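Local coordinates for protein alpha-fucosidase (PDB 2EAB) that forms the catalytic domain of a bifidobacterial 1,2-alpha-L-fucosidase, a family 95 glycoside hydrolase that probably cleaves terminal alpha-1,2-linked L-fucose from its substrates, at residues A[93-98]-A[123-128]; A[241-245]-A[300-305]; A[432-436]-A[815-819]; A[543-549]-A[612-617]. All blocks are in the same frame, centred on the assembly; numbering follows the deposited sequence.

Contact 1: A[93-98]-A[123-128]; sequences GNNETK and NLTGGE
Asn95 is the N-cap of the short helix 96-99, and Glu128, from the irregular segment 123-128, meets it there. The two halves of the Asn95 amide work in different directions. OD1 stays with its own helix, accepting from Lys98 N and more weakly from Thr97 N, while ND2 reaches across to Glu128 OE2 at 2.9 Å in a nearly straight bond. Glu128 OE2 lies in the amide plane of Asn95, but the ND2 donor stands above the carboxylate plane; the two planes are 76° apart. A bend in the Glu128 chain (chi2 85°) brings its acid back over the contact. Alongside, Gly127 N donates to Gly93 O at 2.8 Å, and a water lies within bonding distance of both Gly93 O and Glu128 OE1. Gly93 and Gly127 both have positive phi. At the other end the Lys98 chain folds over the opposing backbone, with CB 3.2 Å from Asn123 O; a second water joins its NZ to Thr125 OG1. Tyr462 of helix 452-463 bonds to both segments, at Asn95 N and Thr125 O. The acid at the cap probably steadies the Asn95 amide in the orientation that presents OD1 to the helix start.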
loop_
_atom_site.group_PDB
_atom_site.type_symbol
_atom_site.label_atom_id
_atom_site.label_comp_id
_atom_site.label_asym_id
_atom_site.label_seq_id
_atom_site.Cartn_x
_atom_site.Cartn_y
_atom_site.Cartn_z
ATOM N N GLY A 93 -22.744 -3.518 7.226
ATOM C CA GLY A 93 -23.348 -3.420 5.904
ATOM C C GLY A 93 -24.067 -4.669 5.429
ATOM O O GLY A 93 -24.657 -4.674 4.343
ATOM N N ASN A 94 -24.024 -5.743 6.213
ATOM C CA ASN A 94 -24.582 -7.010 5.754
ATOM C C ASN A 94 -26.087 -6.969 5.575
ATOM O O ASN A 94 -26.803 -6.456 6.427
ATOM C CB ASN A 94 -24.190 -8.131 6.702
ATOM C CG ASN A 94 -22.698 -8.337 6.738
ATOM O OD1 ASN A 94 -22.087 -8.699 5.732
ATOM N ND2 ASN A 94 -22.097 -8.088 7.891
ATOM N N ASN A 95 -26.554 -7.495 4.448
ATOM C CA ASN A 95 -27.974 -7.521 4.141
ATOM C C ASN A 95 -28.481 -8.958 4.086
ATOM O O ASN A 95 -28.239 -9.682 3.117
ATOM C CB ASN A 95 -28.252 -6.786 2.831
ATOM C CG ASN A 95 -29.734 -6.561 2.600
ATOM O OD1 ASN A 95 -30.556 -7.430 2.897
ATOM N ND2 ASN A 95 -30.083 -5.403 2.052
ATOM N N GLU A 96 -29.187 -9.361 5.138
ATOM C CA GLU A 96 -29.698 -10.725 5.238
ATOM C C GLU A 96 -30.700 -11.074 4.146
ATOM O O GLU A 96 -30.757 -12.220 3.707
ATOM C CB GLU A 96 -30.299 -10.963 6.620
ATOM C CG GLU A 96 -29.283 -10.783 7.742
ATOM C CD GLU A 96 -29.697 -11.431 9.042
ATOM O OE1 GLU A 96 -30.909 -11.460 9.351
ATOM O OE2 GLU A 96 -28.792 -11.905 9.764
ATOM N N THR A 97 -31.487 -10.093 3.712
ATOM C CA THR A 97 -32.475 -10.329 2.662
ATOM C C THR A 97 -31.799 -10.646 1.323
ATOM O O THR A 97 -32.318 -11.428 0.521
ATOM C CB THR A 97 -33.441 -9.134 2.529
ATOM O OG1 THR A 97 -34.049 -8.877 3.798
ATOM C CG2 THR A 97 -34.534 -9.424 1.511
ATOM N N LYS A 98 -30.638 -10.043 1.095
ATOM C CA LYS A 98 -29.863 -10.293 -0.115
ATOM C C LYS A 98 -29.131 -11.636 -0.043
ATOM O O LYS A 98 -29.197 -12.436 -0.976
ATOM C CB LYS A 98 -28.865 -9.155 -0.352
ATOM C CG LYS A 98 -29.492 -7.773 -0.561
ATOM C CD LYS A 98 -30.221 -7.662 -1.891
ATOM C CE LYS A 98 -30.881 -6.306 -2.043
ATOM N NZ LYS A 98 -31.525 -6.186 -3.377
ATOM N N ASN A 123 -28.352 -9.469 -7.060
ATOM C CA ASN A 123 -28.857 -9.517 -5.684
ATOM C C ASN A 123 -27.761 -9.681 -4.629
ATOM O O ASN A 123 -28.040 -9.590 -3.440
ATOM C CB ASN A 123 -29.901 -10.630 -5.506
ATOM C CG ASN A 123 -31.165 -10.418 -6.336
ATOM O OD1 ASN A 123 -31.414 -9.334 -6.857
ATOM N ND2 ASN A 123 -31.969 -11.469 -6.451
ATOM N N LEU A 124 -26.527 -9.941 -5.053
ATOM C CA LEU A 124 -25.429 -10.133 -4.097
ATOM C C LEU A 124 -24.825 -8.798 -3.693
ATOM O O LEU A 124 -23.736 -8.424 -4.126
ATOM C CB LEU A 124 -24.371 -11.093 -4.648
ATOM C CG LEU A 124 -24.804 -12.557 -4.771
ATOM C CD1 LEU A 124 -23.740 -13.334 -5.516
ATOM C CD2 LEU A 124 -25.077 -13.187 -3.408
ATOM N N THR A 125 -25.572 -8.074 -2.864
ATOM C CA THR A 125 -25.214 -6.715 -2.474
ATOM C C THR A 125 -25.439 -6.472 -0.984
ATOM O O THR A 125 -26.054 -7.283 -0.286
ATOM C CB THR A 125 -26.032 -5.665 -3.267
ATOM O OG1 THR A 125 -27.426 -5.863 -3.015
ATOM C CG2 THR A 125 -25.766 -5.759 -4.756
ATOM N N GLY A 126 -24.930 -5.335 -0.520
ATOM C CA GLY A 126 -25.127 -4.868 0.848
ATOM C C GLY A 126 -24.672 -3.428 0.930
ATOM O O GLY A 126 -24.526 -2.759 -0.095
ATOM N N GLY A 127 -24.476 -2.946 2.152
ATOM C CA GLY A 127 -23.780 -1.684 2.369
ATOM C C GLY A 127 -24.496 -0.458 1.825
ATOM O O GLY A 127 -23.873 0.432 1.248
ATOM N N GLU A 128 -25.806 -0.389 2.035
ATOM C CA GLU A 128 -26.619 0.673 1.436
ATOM C C GLU A 128 -26.565 2.012 2.154
ATOM O O GLU A 128 -26.849 3.042 1.542
ATOM C CB GLU A 128 -28.076 0.236 1.287
ATOM C CG GLU A 128 -28.277 -1.092 0.563
ATOM C CD GLU A 128 -28.169 -2.311 1.475
ATOM O OE1 GLU A 128 -27.971 -2.148 2.699
ATOM O OE2 GLU A 128 -28.294 -3.443 0.960
HETATM O O HOH W 1 -27.550 -4.034 4.578
HETATM O O HOH W 2 -29.179 -5.922 -5.017
#

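Contact 2: A[241-245]-A[300-305]; sequences LYNSQ and VNTRVA
Gln245 and Asn243 point from the same face of strand 241-250 onto helix 297-314, and Val304 fills the ground beneath their amides. The strand is an inner member of the nine-stranded antiparallel sheet of the N-terminal beta domain, between strands 228-235 and 273-282, and the helix packs on that sheet with the short axes 8.3 Å apart and 29° from parallel. Gln245 NE2 lies at the centre of the polar network. It donates to Asn243 OD1 on its own strand at 3.0 Å, a fairly straight bond, and to Asn301 O on the helix at 3.2 Å, where it finds a lone pair in the carbonyl plane; that carbonyl also takes the ordinary helical bond from Ala305 N. The Asn243 amide in turn hands its ND2 to Asn301 OD1 at 3.0 Å, again on a lone pair, with the two amide planes 54° apart. With CG of Asn301 swung away from its backbone N (chi1 -176°), its OD1 can reach the strand although CB does not face it. Underneath, Val304 lies against both amides and also touches Ala279 and Ala281 of the neighbouring strand. Val300 continues the apolar side toward Leu241, its CG1 resting 3.8 Å from Asn243 CB. Beyond Val304, Gln245 OE1 sits just 3.3 Å from Ala305 CA.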
loop_
_atom_site.group_PDB
_atom_site.type_symbol
_atom_site.label_atom_id
_atom_site.label_comp_id
_atom_site.label_asym_id
_atom_site.label_seq_id
_atom_site.Cartn_x
_atom_site.Cartn_y
_atom_site.Cartn_z
ATOM N N LEU A 241 -14.941 10.170 19.938
ATOM C CA LEU A 241 -14.342 11.289 20.663
ATOM C C LEU A 241 -13.040 11.698 20.013
ATOM O O LEU A 241 -12.266 10.849 19.583
ATOM C CB LEU A 241 -14.072 10.921 22.122
ATOM C CG LEU A 241 -15.258 10.439 22.956
ATOM C CD1 LEU A 241 -14.790 9.974 24.323
ATOM C CD2 LEU A 241 -16.307 11.532 23.094
ATOM N N TYR A 242 -12.800 13.003 19.942
ATOM C CA TYR A 242 -11.537 13.510 19.420
ATOM C C TYR A 242 -10.997 14.636 20.295
ATOM O O TYR A 242 -11.760 15.379 20.920
ATOM C CB TYR A 242 -11.663 13.948 17.955
ATOM C CG TYR A 242 -12.627 15.088 17.700
ATOM C CD1 TYR A 242 -12.206 16.417 17.782
ATOM C CD2 TYR A 242 -13.954 14.837 17.356
ATOM C CE1 TYR A 242 -13.091 17.471 17.543
ATOM C CE2 TYR A 242 -14.842 15.881 17.112
ATOM C CZ TYR A 242 -14.406 17.190 17.206
ATOM O OH TYR A 242 -15.303 18.203 16.963
ATOM N N ASN A 243 -9.674 14.751 20.325
ATOM C CA ASN A 243 -8.984 15.709 21.172
ATOM C C ASN A 243 -7.630 16.018 20.550
ATOM O O ASN A 243 -6.856 15.105 20.245
ATOM C CB ASN A 243 -8.820 15.126 22.585
ATOM C CG ASN A 243 -8.250 16.124 23.588
ATOM O OD1 ASN A 243 -7.107 16.557 23.471
ATOM N ND2 ASN A 243 -9.046 16.467 24.598
ATOM N N SER A 244 -7.359 17.301 20.338
ATOM C CA SER A 244 -6.035 17.736 19.919
ATOM C C SER A 244 -5.558 18.876 20.806
ATOM O O SER A 244 -6.362 19.685 21.292
ATOM C CB SER A 244 -6.027 18.155 18.450
ATOM O OG SER A 244 -6.741 19.363 18.245
ATOM N N GLN A 245 -4.247 18.925 21.024
ATOM C CA GLN A 245 -3.642 19.935 21.887
ATOM C C GLN A 245 -2.346 20.455 21.305
ATOM O O GLN A 245 -1.561 19.689 20.735
ATOM C CB GLN A 245 -3.401 19.376 23.290
ATOM C CG GLN A 245 -4.689 19.069 24.036
ATOM C CD GLN A 245 -4.480 18.439 25.387
ATOM O OE1 GLN A 245 -3.576 18.810 26.140
ATOM N NE2 GLN A 245 -5.338 17.481 25.716
ATOM N N VAL A 300 -9.443 10.725 27.515
ATOM C CA VAL A 300 -8.746 11.040 26.263
ATOM C C VAL A 300 -7.971 12.350 26.430
ATOM O O VAL A 300 -6.806 12.450 26.043
ATOM C CB VAL A 300 -9.705 11.116 25.047
ATOM C CG1 VAL A 300 -8.942 11.488 23.779
ATOM C CG2 VAL A 300 -10.415 9.788 24.847
ATOM N N ASN A 301 -8.622 13.339 27.040
ATOM C CA ASN A 301 -7.996 14.629 27.289
ATOM C C ASN A 301 -6.714 14.522 28.128
ATOM O O ASN A 301 -5.697 15.129 27.799
ATOM C CB ASN A 301 -8.993 15.578 27.951
ATOM C CG ASN A 301 -8.427 16.961 28.144
ATOM O OD1 ASN A 301 -8.177 17.680 27.178
ATOM N ND2 ASN A 301 -8.200 17.338 29.401
ATOM N N THR A 302 -6.781 13.746 29.205
ATOM C CA THR A 302 -5.636 13.508 30.083
ATOM C C THR A 302 -4.505 12.827 29.312
ATOM O O THR A 302 -3.335 13.196 29.449
ATOM C CB THR A 302 -6.065 12.662 31.302
ATOM O OG1 THR A 302 -7.067 13.377 32.035
ATOM C CG2 THR A 302 -4.884 12.360 32.229
ATOM N N ARG A 303 -4.871 11.852 28.482
ATOM C CA ARG A 303 -3.909 11.098 27.685
ATOM C C ARG A 303 -3.152 11.994 26.702
ATOM O O ARG A 303 -1.921 11.947 26.633
ATOM C CB ARG A 303 -4.627 9.958 26.958
ATOM C CG ARG A 303 -3.745 9.152 26.029
ATOM C CD ARG A 303 -4.318 7.775 25.757
ATOM N NE ARG A 303 -5.631 7.754 25.101
ATOM C CZ ARG A 303 -5.832 7.827 23.784
ATOM N NH1 ARG A 303 -4.812 7.993 22.947
ATOM N NH2 ARG A 303 -7.067 7.741 23.306
ATOM N N VAL A 304 -3.887 12.810 25.953
ATOM C CA VAL A 304 -3.278 13.717 24.984
ATOM C C VAL A 304 -2.420 14.773 25.687
ATOM O O VAL A 304 -1.329 15.099 25.222
ATOM C CB VAL A 304 -4.344 14.370 24.075
ATOM C CG1 VAL A 304 -3.715 15.413 23.159
ATOM C CG2 VAL A 304 -5.053 13.299 23.240
ATOM N N ALA A 305 -2.902 15.277 26.823
ATOM C CA ALA A 305 -2.147 16.254 27.614
ATOM C C ALA A 305 -0.790 15.711 28.050
ATOM O O ALA A 305 0.215 16.428 28.018
ATOM C CB ALA A 305 -2.956 16.704 28.825
#

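Contact 3: A[432-436]-A[815-819]; sequences TYSAN and SGLVA
Two hydrogen bonds join the turn at 432-436 to the strand end 815-819, and both are accepted by backbone carbonyls. Val818 N donates to Ser434 O at 2.9 Å. The other bond comes from a side chain: Asn436 ND2 reaches Gly816 O, also at 2.9 Å, and the fit is imperfect on both sides, since donor and acceptor each stand about 20° out of the other's plane.

Weaker CA-H...O contacts flank the first bond. Leu817 CA lies 3.3 Å from the same Ser434 O, and Ser434 CA approaches Val818 O at 3.5 Å in a straighter line. Both partners have a distinctive backbone. Residues 433-436 make a type I beta turn, closed by Asn436 N on Tyr433 O, while Gly816 and Leu817 face Val825 of the next strand as a G1 beta bulge. The bulge belongs to the C-terminal beta-sheet domain and the turn to the helical catalytic domain, so the contact is a buried joint between the two.

Van der Waals packing centres on Val818. Its CB rests 3.4 Å from Tyr433 O. CG2, set anti to the carbonyl carbon, comes up against the flat amide of Asn436, 3.5 Å from CG, the two side chains crossing nearly at a right angle.

Other polar atoms of the turn bond within the catalytic domain: Ser434 OG to Asp777, Tyr433 OH to Asn514 O, and Ala435 O to Arg380 NE.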
loop_
_atom_site.group_PDB
_atom_site.type_symbol
_atom_site.label_atom_id
_atom_site.label_comp_id
_atom_site.label_asym_id
_atom_site.label_seq_id
_atom_site.Cartn_x
_atom_site.Cartn_y
_atom_site.Cartn_z
ATOM N N THR A 432 6.887 -2.952 0.633
ATOM C CA THR A 432 7.179 -2.903 2.057
ATOM C C THR A 432 8.300 -3.850 2.472
ATOM O O THR A 432 9.107 -3.515 3.335
ATOM C CB THR A 432 5.906 -3.199 2.861
ATOM O OG1 THR A 432 4.807 -2.489 2.270
ATOM C CG2 THR A 432 6.064 -2.783 4.320
ATOM N N TYR A 433 8.342 -5.027 1.861
ATOM C CA TYR A 433 9.360 -6.008 2.212
ATOM C C TYR A 433 10.619 -5.882 1.361
ATOM O O TYR A 433 11.734 -5.857 1.894
ATOM C CB TYR A 433 8.786 -7.419 2.124
ATOM C CG TYR A 433 7.451 -7.567 2.812
ATOM C CD1 TYR A 433 7.367 -7.580 4.202
ATOM C CD2 TYR A 433 6.270 -7.675 2.072
ATOM C CE1 TYR A 433 6.147 -7.704 4.838
ATOM C CE2 TYR A 433 5.039 -7.804 2.700
ATOM C CZ TYR A 433 4.990 -7.825 4.082
ATOM O OH TYR A 433 3.781 -7.963 4.720
ATOM N N SER A 434 10.446 -5.791 0.046
ATOM C CA SER A 434 11.588 -5.731 -0.866
ATOM C C SER A 434 12.423 -4.470 -0.641
ATOM O O SER A 434 13.647 -4.496 -0.817
ATOM C CB SER A 434 11.139 -5.848 -2.325
ATOM O OG SER A 434 10.345 -4.737 -2.701
ATOM N N ALA A 435 11.764 -3.385 -0.230
ATOM C CA ALA A 435 12.468 -2.143 0.083
ATOM C C ALA A 435 12.860 -2.024 1.561
ATOM O O ALA A 435 13.131 -0.925 2.047
ATOM C CB ALA A 435 11.663 -0.926 -0.383
ATOM N N ASN A 436 12.919 -3.159 2.258
ATOM C CA ASN A 436 13.509 -3.235 3.603
ATOM C C ASN A 436 12.764 -2.392 4.646
ATOM O O ASN A 436 13.367 -1.615 5.392
ATOM C CB ASN A 436 15.003 -2.875 3.554
ATOM C CG ASN A 436 15.823 -3.578 4.621
ATOM O OD1 ASN A 436 15.305 -4.034 5.642
ATOM N ND2 ASN A 436 17.127 -3.666 4.381
ATOM N N SER A 815 21.794 -0.884 -2.703
ATOM C CA SER A 815 22.103 -1.658 -1.516
ATOM C C SER A 815 20.896 -1.687 -0.604
ATOM O O SER A 815 20.120 -0.725 -0.552
ATOM C CB SER A 815 23.324 -1.086 -0.787
ATOM O OG SER A 815 23.093 0.238 -0.346
ATOM N N GLY A 816 20.729 -2.801 0.098
ATOM C CA GLY A 816 19.722 -2.889 1.140
ATOM C C GLY A 816 18.362 -3.424 0.741
ATOM O O GLY A 816 17.442 -3.398 1.556
ATOM N N LEU A 817 18.210 -3.894 -0.495
ATOM C CA LEU A 817 16.961 -4.560 -0.877
ATOM C C LEU A 817 16.864 -5.900 -0.164
ATOM O O LEU A 817 17.875 -6.416 0.322
ATOM C CB LEU A 817 16.876 -4.752 -2.391
ATOM C CG LEU A 817 16.971 -3.481 -3.236
ATOM C CD1 LEU A 817 16.752 -3.813 -4.702
ATOM C CD2 LEU A 817 15.979 -2.404 -2.780
ATOM N N VAL A 818 15.661 -6.464 -0.085
ATOM C CA VAL A 818 15.475 -7.737 0.594
ATOM C C VAL A 818 14.835 -8.731 -0.360
ATOM O O VAL A 818 13.882 -8.397 -1.086
ATOM C CB VAL A 818 14.636 -7.593 1.895
ATOM C CG1 VAL A 818 14.634 -8.897 2.677
ATOM C CG2 VAL A 818 15.184 -6.479 2.768
ATOM N N ALA A 819 15.391 -9.943 -0.360
ATOM C CA ALA A 819 14.863 -11.070 -1.115
ATOM C C ALA A 819 14.180 -12.062 -0.191
ATOM O O ALA A 819 14.538 -12.201 0.985
ATOM C CB ALA A 819 15.984 -11.758 -1.877
#

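Contact 4: A[543-549]-A[612-617]; sequences VNYMLHK and ADNWAK
Trp615 and Lys617 reach from the loop 612-617 to the carbonyls at the C-terminal end of helix 525-546, where a wider pi-type turn precedes the exit at Leu547. The indole of Trp615 is held edge-on to the helix end: NE1 donates to Val543 O at 2.9 Å, with the acceptor near the ring plane and the donor on a carbonyl lone pair. With chi1 at -90°, well off the usual staggered value, NE1 lies 4.1 Å from both Val543 CG1 and Leu547 CB. Phe623 meets the same indole edge-to-face. Lys617 runs out straight beyond CG, all its outer torsions near 180°, which delivers NZ to Asn544 O at 3.0 Å from above the carbonyl plane. Two waters extend this grip. One takes a bond from NZ and donates to Val543 O and Leu547 O; the other connects NZ to Leu547 O. Lys549 also stays extended, its CG 3.9 Å from Ala612 CB, until the last torsion turns (chi4 57°). It then lies alongside Asp613, with NZ 4.2 Å from OD1, too far for a salt bridge, and a water bonds both, weakly on the acid's side. The ammonium of Lys617 sits where a helix end would be electronegative, so its charge is probably favourable there, and NE1, NZ and the waters give partners to Val543 O and Asn544 O in the last turn and to Leu547 O just beyond it.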
loop_
_atom_site.group_PDB
_atom_site.type_symbol
_atom_site.label_atom_id
_atom_site.label_comp_id
_atom_site.label_asym_id
_atom_site.label_seq_id
_atom_site.Cartn_x
_atom_site.Cartn_y
_atom_site.Cartn_z
ATOM N N VAL A 543 -12.547 -23.749 0.190
ATOM C CA VAL A 543 -12.726 -25.167 -0.125
ATOM C C VAL A 543 -14.148 -25.647 0.179
ATOM O O VAL A 543 -14.766 -26.346 -0.634
ATOM C CB VAL A 543 -11.682 -26.052 0.610
ATOM C CG1 VAL A 543 -12.084 -27.535 0.586
ATOM C CG2 VAL A 543 -10.297 -25.854 0.012
ATOM N N ASN A 544 -14.660 -25.274 1.348
ATOM C CA ASN A 544 -15.928 -25.817 1.830
ATOM C C ASN A 544 -17.179 -25.079 1.382
ATOM O O ASN A 544 -18.253 -25.686 1.303
ATOM C CB ASN A 544 -15.901 -25.944 3.351
ATOM C CG ASN A 544 -15.000 -27.059 3.808
ATOM O OD1 ASN A 544 -15.396 -28.226 3.814
ATOM N ND2 ASN A 544 -13.772 -26.721 4.166
ATOM N N TYR A 545 -17.045 -23.791 1.073
ATOM C CA TYR A 545 -18.216 -22.978 0.755
ATOM C C TYR A 545 -18.225 -22.348 -0.632
ATOM O O TYR A 545 -19.293 -22.212 -1.237
ATOM C CB TYR A 545 -18.418 -21.900 1.820
ATOM C CG TYR A 545 -18.634 -22.471 3.194
ATOM C CD1 TYR A 545 -19.913 -22.821 3.622
ATOM C CD2 TYR A 545 -17.561 -22.676 4.063
ATOM C CE1 TYR A 545 -20.121 -23.356 4.882
ATOM C CE2 TYR A 545 -17.757 -23.211 5.327
ATOM C CZ TYR A 545 -19.039 -23.549 5.727
ATOM O OH TYR A 545 -19.248 -24.065 6.984
ATOM N N MET A 546 -17.055 -21.963 -1.137
ATOM C CA MET A 546 -16.993 -21.134 -2.347
ATOM C C MET A 546 -16.748 -21.881 -3.654
ATOM O O MET A 546 -17.326 -21.528 -4.685
ATOM C CB MET A 546 -15.961 -20.017 -2.182
ATOM C CG MET A 546 -16.195 -19.119 -0.967
ATOM S SD MET A 546 -17.731 -18.187 -1.022
ATOM C CE MET A 546 -17.381 -17.020 -2.334
ATOM N N LEU A 547 -15.881 -22.891 -3.626
ATOM C CA LEU A 547 -15.525 -23.623 -4.844
ATOM C C LEU A 547 -16.627 -24.570 -5.286
ATOM O O LEU A 547 -17.321 -25.161 -4.460
ATOM C CB LEU A 547 -14.231 -24.417 -4.639
ATOM C CG LEU A 547 -12.968 -23.597 -4.363
ATOM C CD1 LEU A 547 -11.764 -24.501 -4.167
ATOM C CD2 LEU A 547 -12.712 -22.597 -5.484
ATOM N N HIS A 548 -16.783 -24.716 -6.598
ATOM C CA HIS A 548 -17.668 -25.739 -7.143
ATOM C C HIS A 548 -17.075 -26.318 -8.417
ATOM O O HIS A 548 -16.162 -25.735 -9.000
ATOM C CB HIS A 548 -19.109 -25.211 -7.332
ATOM C CG HIS A 548 -19.352 -24.447 -8.603
ATOM N ND1 HIS A 548 -20.620 -24.275 -9.117
ATOM C CD2 HIS A 548 -18.514 -23.802 -9.451
ATOM C CE1 HIS A 548 -20.551 -23.573 -10.234
ATOM N NE2 HIS A 548 -19.284 -23.271 -10.459
ATOM N N LYS A 549 -17.569 -27.483 -8.822
ATOM C CA LYS A 549 -17.236 -28.028 -10.129
ATOM C C LYS A 549 -17.932 -27.171 -11.177
ATOM O O LYS A 549 -19.151 -26.975 -11.116
ATOM C CB LYS A 549 -17.687 -29.485 -10.245
ATOM C CG LYS A 549 -17.544 -30.053 -11.649
ATOM C CD LYS A 549 -17.888 -31.530 -11.710
ATOM C CE LYS A 549 -17.791 -32.061 -13.140
ATOM N NZ LYS A 549 -16.440 -31.864 -13.761
ATOM N N ALA A 612 -12.905 -32.997 -9.346
ATOM C CA ALA A 612 -13.889 -31.943 -9.099
ATOM C C ALA A 612 -15.224 -32.526 -8.638
ATOM O O ALA A 612 -16.015 -31.833 -7.996
ATOM C CB ALA A 612 -14.072 -31.077 -10.332
ATOM N N ASP A 613 -15.458 -33.802 -8.949
ATOM C CA ASP A 613 -16.638 -34.519 -8.467
ATOM C C ASP A 613 -16.668 -34.645 -6.940
ATOM O O ASP A 613 -17.732 -34.871 -6.359
ATOM C CB ASP A 613 -16.720 -35.916 -9.097
ATOM C CG ASP A 613 -17.097 -35.882 -10.568
ATOM O OD1 ASP A 613 -17.647 -34.863 -11.037
ATOM O OD2 ASP A 613 -16.855 -36.895 -11.259
ATOM N N ASN A 614 -15.508 -34.496 -6.298
ATOM C CA ASN A 614 -15.406 -34.565 -4.838
ATOM C C ASN A 614 -16.127 -33.422 -4.127
ATOM O O ASN A 614 -16.305 -33.466 -2.912
ATOM C CB ASN A 614 -13.939 -34.594 -4.389
ATOM C CG ASN A 614 -13.181 -35.808 -4.905
ATOM O OD1 ASN A 614 -13.762 -36.729 -5.490
ATOM N ND2 ASN A 614 -11.873 -35.813 -4.684
ATOM N N TRP A 615 -16.526 -32.403 -4.887
ATOM C CA TRP A 615 -17.201 -31.229 -4.332
ATOM C C TRP A 615 -18.732 -31.305 -4.394
ATOM O O TRP A 615 -19.417 -30.331 -4.078
ATOM C CB TRP A 615 -16.670 -29.940 -4.976
ATOM C CG TRP A 615 -15.503 -29.387 -4.219
ATOM C CD1 TRP A 615 -15.520 -28.338 -3.339
ATOM C CD2 TRP A 615 -14.154 -29.871 -4.243
ATOM N NE1 TRP A 615 -14.265 -28.137 -2.821
ATOM C CE2 TRP A 615 -13.406 -29.061 -3.359
ATOM C CE3 TRP A 615 -13.500 -30.902 -4.934
ATOM C CZ2 TRP A 615 -12.037 -29.253 -3.146
ATOM C CZ3 TRP A 615 -12.136 -31.094 -4.718
ATOM C CH2 TRP A 615 -11.420 -30.271 -3.833
ATOM N N ALA A 616 -19.261 -32.472 -4.765
ATOM C CA ALA A 616 -20.706 -32.654 -4.906
ATOM C C ALA A 616 -21.425 -32.329 -3.602
ATOM O O ALA A 616 -21.013 -32.771 -2.531
ATOM C CB ALA A 616 -21.024 -34.074 -5.358
ATOM N N LYS A 617 -22.491 -31.537 -3.706
ATOM C CA LYS A 617 -23.286 -31.128 -2.552
ATOM C C LYS A 617 -24.761 -31.447 -2.753
ATOM O O LYS A 617 -25.231 -31.545 -3.890
ATOM C CB LYS A 617 -23.131 -29.625 -2.295
ATOM C CG LYS A 617 -21.778 -29.218 -1.749
ATOM C CD LYS A 617 -21.654 -27.707 -1.628
ATOM C CE LYS A 617 -20.292 -27.326 -1.080
ATOM N NZ LYS A 617 -20.048 -25.859 -1.056
HETATM O O HOH W 3 -17.301 -25.610 -1.699
HETATM O O HOH W 4 -20.036 -25.406 -3.899
HETATM O O HOH W 5 -14.781 -33.694 -12.478
#

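Overall arrangement
Contacts 1 and 4 are the closest pair, their nearest atoms about 8 Å apart on one side of the chain, and helix 103-113 touches both: Leu124 of contact 1 and Met546 of contact 4 each meet Leu105. Contact 2, where helix 297-314 packs on the N-terminal sheet, is remote, about 37 Å between centres from contact 1 and about 52 Å from contact 4. Contact 3, its centre about 15 Å from the centre of the chain, closes a long loop in which contact 4 is nested. Contact 3 comes near a calcium site: the side chain of Tyr433 is about 7 Å from that of Glu520, a calcium ligand in another structure of this protein but not occupied here.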